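Side-chain contacts in nicotinate phosphoribosyltransferase (Saccharomyces cerevisiae, PDB 1VLP), which catalyses the ATP-dependent formation of nicotinate ribonucleotide from nicotinate and phosphoribosyl diphosphate, the first step from nicotinic acid toward NAD: residues S320-H324 with D325-L329; D289-K292 with S293-P296. All blocks are in the same frame, centred on the assembly; numbering follows the deposited sequence. Where two conformers were deposited one is given.

Interaction 1 of 2, residues S320-H324 with D325-L329; sequences SHHYH and DVLKL
At the C-terminal end of helix 312-326, His321 and His322 hand their carbonyls to Asp325, Val326 and Leu327 as the coil widens into a pi-type turn. His321 O takes two donors, Asp325 N at 3.0 Å and Val326 N. Leu327 N then reaches back five residues to His322 O at 2.9 Å. The next residue, Lys328, has positive phi and swings the chain round, bringing Leu329 N to 2.9 Å from Tyr323 O in a nearly straight bond (169°).

On the outer face, His321 ND1 donates to Asp325 OD2 at 2.8 Å. The carboxylate oxygen sits at the ring edge, close to its plane, and uses its anti lone pair, while the carboxylate as a whole is turned 71° from the ring. His324, with CG anti to the backbone N (chi1 -176°), extends its ring beside the departing chain; in this conformer, one of two modelled, His324 ND1 donates to Leu329 O at 2.9 Å. Lys328 folds its chain back, and Lys328 NZ donates to Asp325 O at 2.8 Å, in that carbonyl's plane, and also to Val326 O from above its plane.

On the inner side, leucines pack against the His322 and Tyr323 rings. Leu327 CD1 lies 3.6 Å from His322 CD2, and Leu329 CD1 touches Tyr323 CD1 at 3.6 Å. His322 NE2 probably bonds to Phe294 O, from the loop after helix 287-291. Replacing His322 by an alanine removes the ring, which would probably leave Phe294 O without this donor and open a gap beside Leu327 CD1. All this belongs to a helix C-terminus with a positive-phi exit, here in the connection between strands 304-307 and 335-338 of a beta-alpha-beta unit.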
loop_
_atom_site.group_PDB
_atom_site.type_symbol
_atom_site.label_atom_id
_atom_site.label_comp_id
_atom_site.label_asym_id
_atom_site.label_seq_id
_atom_site.Cartn_x
_atom_site.Cartn_y
_atom_site.Cartn_z
ATOM N N SER A 320 -0.305 -14.901 18.414
ATOM C CA SER A 320 -1.261 -15.474 19.348
ATOM C C SER A 320 -0.637 -15.733 20.701
ATOM O O SER A 320 -1.183 -15.344 21.731
ATOM C CB SER A 320 -1.867 -16.780 18.781
ATOM O OG SER A 320 -2.700 -17.411 19.734
ATOM N N HIS A 321 0.526 -16.381 20.709
ATOM C CA HIS A 321 1.274 -16.581 21.951
ATOM C C HIS A 321 1.557 -15.243 22.626
ATOM O O HIS A 321 1.412 -15.114 23.816
ATOM C CB HIS A 321 2.583 -17.321 21.658
ATOM C CG HIS A 321 3.546 -17.325 22.826
ATOM N ND1 HIS A 321 3.270 -17.995 23.988
ATOM C CD2 HIS A 321 4.747 -16.724 23.012
ATOM C CE1 HIS A 321 4.250 -17.814 24.856
ATOM N NE2 HIS A 321 5.178 -17.062 24.282
ATOM N N HIS A 322 1.962 -14.240 21.856
ATOM C CA HIS A 322 2.226 -12.944 22.461
ATOM C C HIS A 322 0.997 -12.378 23.129
ATOM O O HIS A 322 1.057 -11.969 24.276
ATOM C CB HIS A 322 2.756 -11.944 21.468
ATOM C CG HIS A 322 3.220 -10.673 22.109
ATOM N ND1 HIS A 322 4.414 -10.580 22.801
ATOM C CD2 HIS A 322 2.639 -9.453 22.174
ATOM C CE1 HIS A 322 4.549 -9.335 23.244
ATOM N NE2 HIS A 322 3.497 -8.634 22.860
ATOM N N TYR A 323 -0.115 -12.330 22.419
ATOM C CA TYR A 323 -1.304 -11.705 22.975
ATOM C C TYR A 323 -1.937 -12.506 24.149
ATOM O O TYR A 323 -2.294 -11.924 25.171
ATOM C CB TYR A 323 -2.334 -11.525 21.884
ATOM C CG TYR A 323 -2.242 -10.285 21.017
ATOM C CD1 TYR A 323 -2.170 -9.005 21.586
ATOM C CD2 TYR A 323 -2.328 -10.381 19.621
ATOM C CE1 TYR A 323 -2.143 -7.858 20.797
ATOM C CE2 TYR A 323 -2.301 -9.271 18.827
ATOM C CZ TYR A 323 -2.225 -7.994 19.401
ATOM O OH TYR A 323 -2.228 -6.891 18.529
ATOM N N HIS A 324 -2.023 -13.811 24.002
ATOM C CA HIS A 324 -2.784 -14.609 24.944
ATOM C C HIS A 324 -1.978 -15.058 26.143
ATOM O O HIS A 324 -2.451 -15.040 27.257
ATOM C CB HIS A 324 -3.313 -15.871 24.235
ATOM C CG HIS A 324 -4.204 -16.742 25.088
ATOM N ND1 HIS A 324 -5.403 -16.296 25.606
ATOM C CD2 HIS A 324 -4.102 -18.044 25.452
ATOM C CE1 HIS A 324 -5.986 -17.277 26.281
ATOM N NE2 HIS A 324 -5.219 -18.349 26.204
ATOM N N ASP A 325 -0.738 -15.422 25.890
ATOM C CA ASP A 325 0.179 -15.899 26.915
ATOM C C ASP A 325 0.979 -14.775 27.563
ATOM O O ASP A 325 1.024 -14.706 28.804
ATOM C CB ASP A 325 1.118 -16.977 26.363
ATOM C CG ASP A 325 0.376 -18.285 25.955
ATOM O OD1 ASP A 325 -0.743 -18.524 26.447
ATOM O OD2 ASP A 325 0.937 -19.044 25.128
ATOM N N VAL A 326 1.616 -13.908 26.776
ATOM C CA VAL A 326 2.459 -12.873 27.363
ATOM C C VAL A 326 1.619 -11.747 27.913
ATOM O O VAL A 326 1.832 -11.288 29.041
ATOM C CB VAL A 326 3.514 -12.369 26.373
ATOM C CG1 VAL A 326 4.410 -11.316 27.024
ATOM C CG2 VAL A 326 4.382 -13.581 25.868
ATOM N N LEU A 327 0.677 -11.285 27.107
ATOM C CA LEU A 327 -0.181 -10.169 27.479
ATOM C C LEU A 327 -1.476 -10.581 28.146
ATOM O O LEU A 327 -2.216 -9.717 28.590
ATOM C CB LEU A 327 -0.491 -9.294 26.248
ATOM C CG LEU A 327 0.731 -8.685 25.531
ATOM C CD1 LEU A 327 0.249 -7.813 24.348
ATOM C CD2 LEU A 327 1.552 -7.889 26.510
ATOM N N LYS A 328 -1.745 -11.886 28.234
ATOM C CA LYS A 328 -2.892 -12.393 28.995
ATOM C C LYS A 328 -4.217 -11.843 28.496
ATOM O O LYS A 328 -5.154 -11.655 29.287
ATOM C CB LYS A 328 -2.701 -12.117 30.509
ATOM C CG LYS A 328 -1.724 -13.031 31.176
ATOM C CD LYS A 328 -0.350 -12.818 30.772
ATOM C CE LYS A 328 0.617 -13.423 31.791
ATOM N NZ LYS A 328 1.981 -13.654 31.210
ATOM N N LEU A 329 -4.341 -11.614 27.189
ATOM C CA LEU A 329 -5.628 -11.203 26.629
ATOM C C LEU A 329 -6.459 -12.418 26.295
ATOM O O LEU A 329 -5.909 -13.444 25.886
ATOM C CB LEU A 329 -5.449 -10.338 25.379
ATOM C CG LEU A 329 -4.575 -9.101 25.589
ATOM C CD1 LEU A 329 -4.431 -8.289 24.355
ATOM C CD2 LEU A 329 -5.136 -8.253 26.732
#

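Interaction 2 of 2, residues D289-K292 with S293-P296; sequences DFLK and SFRP
Phe294 folds back on Phe290 and Leu291 where helix 287-291 gives way to a loop, and its side chain can be traced outward from the backbone. Phe294 CB lies 3.8 Å from both Phe290 O and Leu291 O. A chi1 of -158° swings CG away from the backbone N and sets Phe290 CE2 over one face of the ring, offset toward its rim: Phe294 CG and CD1 are each 3.5 Å from Phe290 CE2. On the other branch Phe294 CD2 meets Leu291 CD2 at 3.9 Å. Farther out, Phe294 CE1 approaches Phe290 CZ, while Phe294 CZ at the tip is still 4.2 Å from Phe290 CE2. The Phe290 and Phe294 rings are inclined at 53°, an oblique pair.

The backbone sets this up with a type I beta turn from Leu291 to Phe294, closed by Phe294 N to Leu291 O at 3.1 Å; Ser293 N bonds to Phe290 O, its donor well above the carbonyl plane. A water donates to Asp289 O and also bonds to Ser293 OG at 2.7 Å, bridging helix and loop. Arg295 lays one guanidinium face over Lys292 O.

Van der Waals contact between hydrocarbon groups thus holds the buried side of the turn, while Asp289 O takes a water and Phe290 O and Leu291 O take backbone N-H donors.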
loop_
_atom_site.group_PDB
_atom_site.type_symbol
_atom_site.label_atom_id
_atom_site.label_comp_id
_atom_site.label_asym_id
_atom_site.label_seq_id
_atom_site.Cartn_x
_atom_site.Cartn_y
_atom_site.Cartn_z
ATOM N N ASP A 289 11.753 -7.678 17.368
ATOM C CA ASP A 289 12.130 -6.380 17.900
ATOM C C ASP A 289 10.867 -5.594 18.283
ATOM O O ASP A 289 10.817 -4.955 19.355
ATOM C CB ASP A 289 12.924 -5.560 16.890
ATOM C CG ASP A 289 13.315 -4.234 17.454
ATOM O OD1 ASP A 289 14.193 -4.280 18.327
ATOM O OD2 ASP A 289 12.719 -3.194 17.083
ATOM N N PHE A 290 9.883 -5.641 17.377
ATOM C CA PHE A 290 8.593 -4.979 17.584
ATOM C C PHE A 290 7.941 -5.448 18.882
ATOM O O PHE A 290 7.499 -4.631 19.707
ATOM C CB PHE A 290 7.628 -5.190 16.430
ATOM C CG PHE A 290 6.356 -4.439 16.606
ATOM C CD1 PHE A 290 6.245 -3.115 16.226
ATOM C CD2 PHE A 290 5.274 -5.038 17.211
ATOM C CE1 PHE A 290 5.095 -2.428 16.443
ATOM C CE2 PHE A 290 4.113 -4.314 17.436
ATOM C CZ PHE A 290 4.028 -3.049 17.052
ATOM N N LEU A 291 7.905 -6.752 19.072
ATOM C CA LEU A 291 7.264 -7.350 20.271
ATOM C C LEU A 291 7.880 -6.930 21.625
ATOM O O LEU A 291 7.168 -6.825 22.639
ATOM C CB LEU A 291 7.195 -8.849 20.106
ATOM C CG LEU A 291 6.176 -9.327 19.045
ATOM C CD1 LEU A 291 6.140 -10.830 19.025
ATOM C CD2 LEU A 291 4.733 -8.735 19.173
ATOM N N LYS A 292 9.170 -6.592 21.668
ATOM C CA LYS A 292 9.759 -6.143 22.922
ATOM C C LYS A 292 9.054 -4.937 23.544
ATOM O O LYS A 292 9.068 -4.808 24.748
ATOM C CB LYS A 292 11.231 -5.736 22.761
ATOM C CG LYS A 292 12.189 -6.815 22.385
ATOM C CD LYS A 292 13.577 -6.182 22.108
ATOM C CE LYS A 292 14.667 -7.252 21.995
ATOM N NZ LYS A 292 16.044 -6.651 22.045
ATOM N N SER A 293 8.472 -4.054 22.724
ATOM C CA SER A 293 7.798 -2.850 23.232
ATOM C C SER A 293 6.305 -2.946 23.146
ATOM O O SER A 293 5.609 -1.965 23.473
ATOM C CB SER A 293 8.262 -1.565 22.493
ATOM O OG SER A 293 8.140 -1.639 21.090
ATOM N N PHE A 294 5.797 -4.081 22.636
ATOM C CA PHE A 294 4.340 -4.237 22.417
ATOM C C PHE A 294 3.610 -4.762 23.659
ATOM O O PHE A 294 3.316 -5.974 23.796
ATOM C CB PHE A 294 4.083 -5.148 21.214
ATOM C CG PHE A 294 2.725 -4.974 20.572
ATOM C CD1 PHE A 294 2.204 -3.686 20.276
ATOM C CD2 PHE A 294 2.026 -6.077 20.121
ATOM C CE1 PHE A 294 1.015 -3.499 19.620
ATOM C CE2 PHE A 294 0.796 -5.878 19.448
ATOM C CZ PHE A 294 0.311 -4.595 19.189
ATOM N N ARG A 295 3.413 -3.836 24.586
ATOM C CA ARG A 295 2.724 -4.082 25.838
ATOM C C ARG A 295 1.939 -2.809 26.174
ATOM O O ARG A 295 2.069 -1.802 25.456
ATOM C CB ARG A 295 3.723 -4.480 26.908
ATOM C CG ARG A 295 4.724 -3.483 27.199
ATOM C CD ARG A 295 5.862 -4.121 28.025
ATOM N NE ARG A 295 7.154 -3.496 27.744
ATOM C CZ ARG A 295 8.308 -3.842 28.317
ATOM N NH1 ARG A 295 8.361 -4.820 29.229
ATOM N NH2 ARG A 295 9.419 -3.195 27.978
ATOM N N PRO A 296 1.080 -2.858 27.208
ATOM C CA PRO A 296 0.213 -1.719 27.495
ATOM C C PRO A 296 1.053 -0.449 27.684
ATOM O O PRO A 296 2.161 -0.519 28.211
ATOM C CB PRO A 296 -0.542 -2.167 28.753
ATOM C CG PRO A 296 -0.546 -3.650 28.684
ATOM C CD PRO A 296 0.827 -3.959 28.152
HETATM O O HOH W 1 10.540 -2.436 20.048
#

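How the interactions relate
Interaction 2 comes first along the chain, and interaction 1 packs directly against it, their centres 12 Å apart. The join is made by Phe294 O, which probably accepts a hydrogen bond from His322 NE2 at 2.8 Å, with Leu327 CD1 beside the same Phe294 O at 3.6 Å. Tyr323 OH packs against Phe294 CE2 at 3.3 Å, so the loop after helix 287-291 is clamped to the end of helix 312-326. Both contacts lie close to, but outside, the residues inferred by similarity to bind nicotinate: the Tyr323 and Phe290 side chains each stay about 10 Å from that of Arg306.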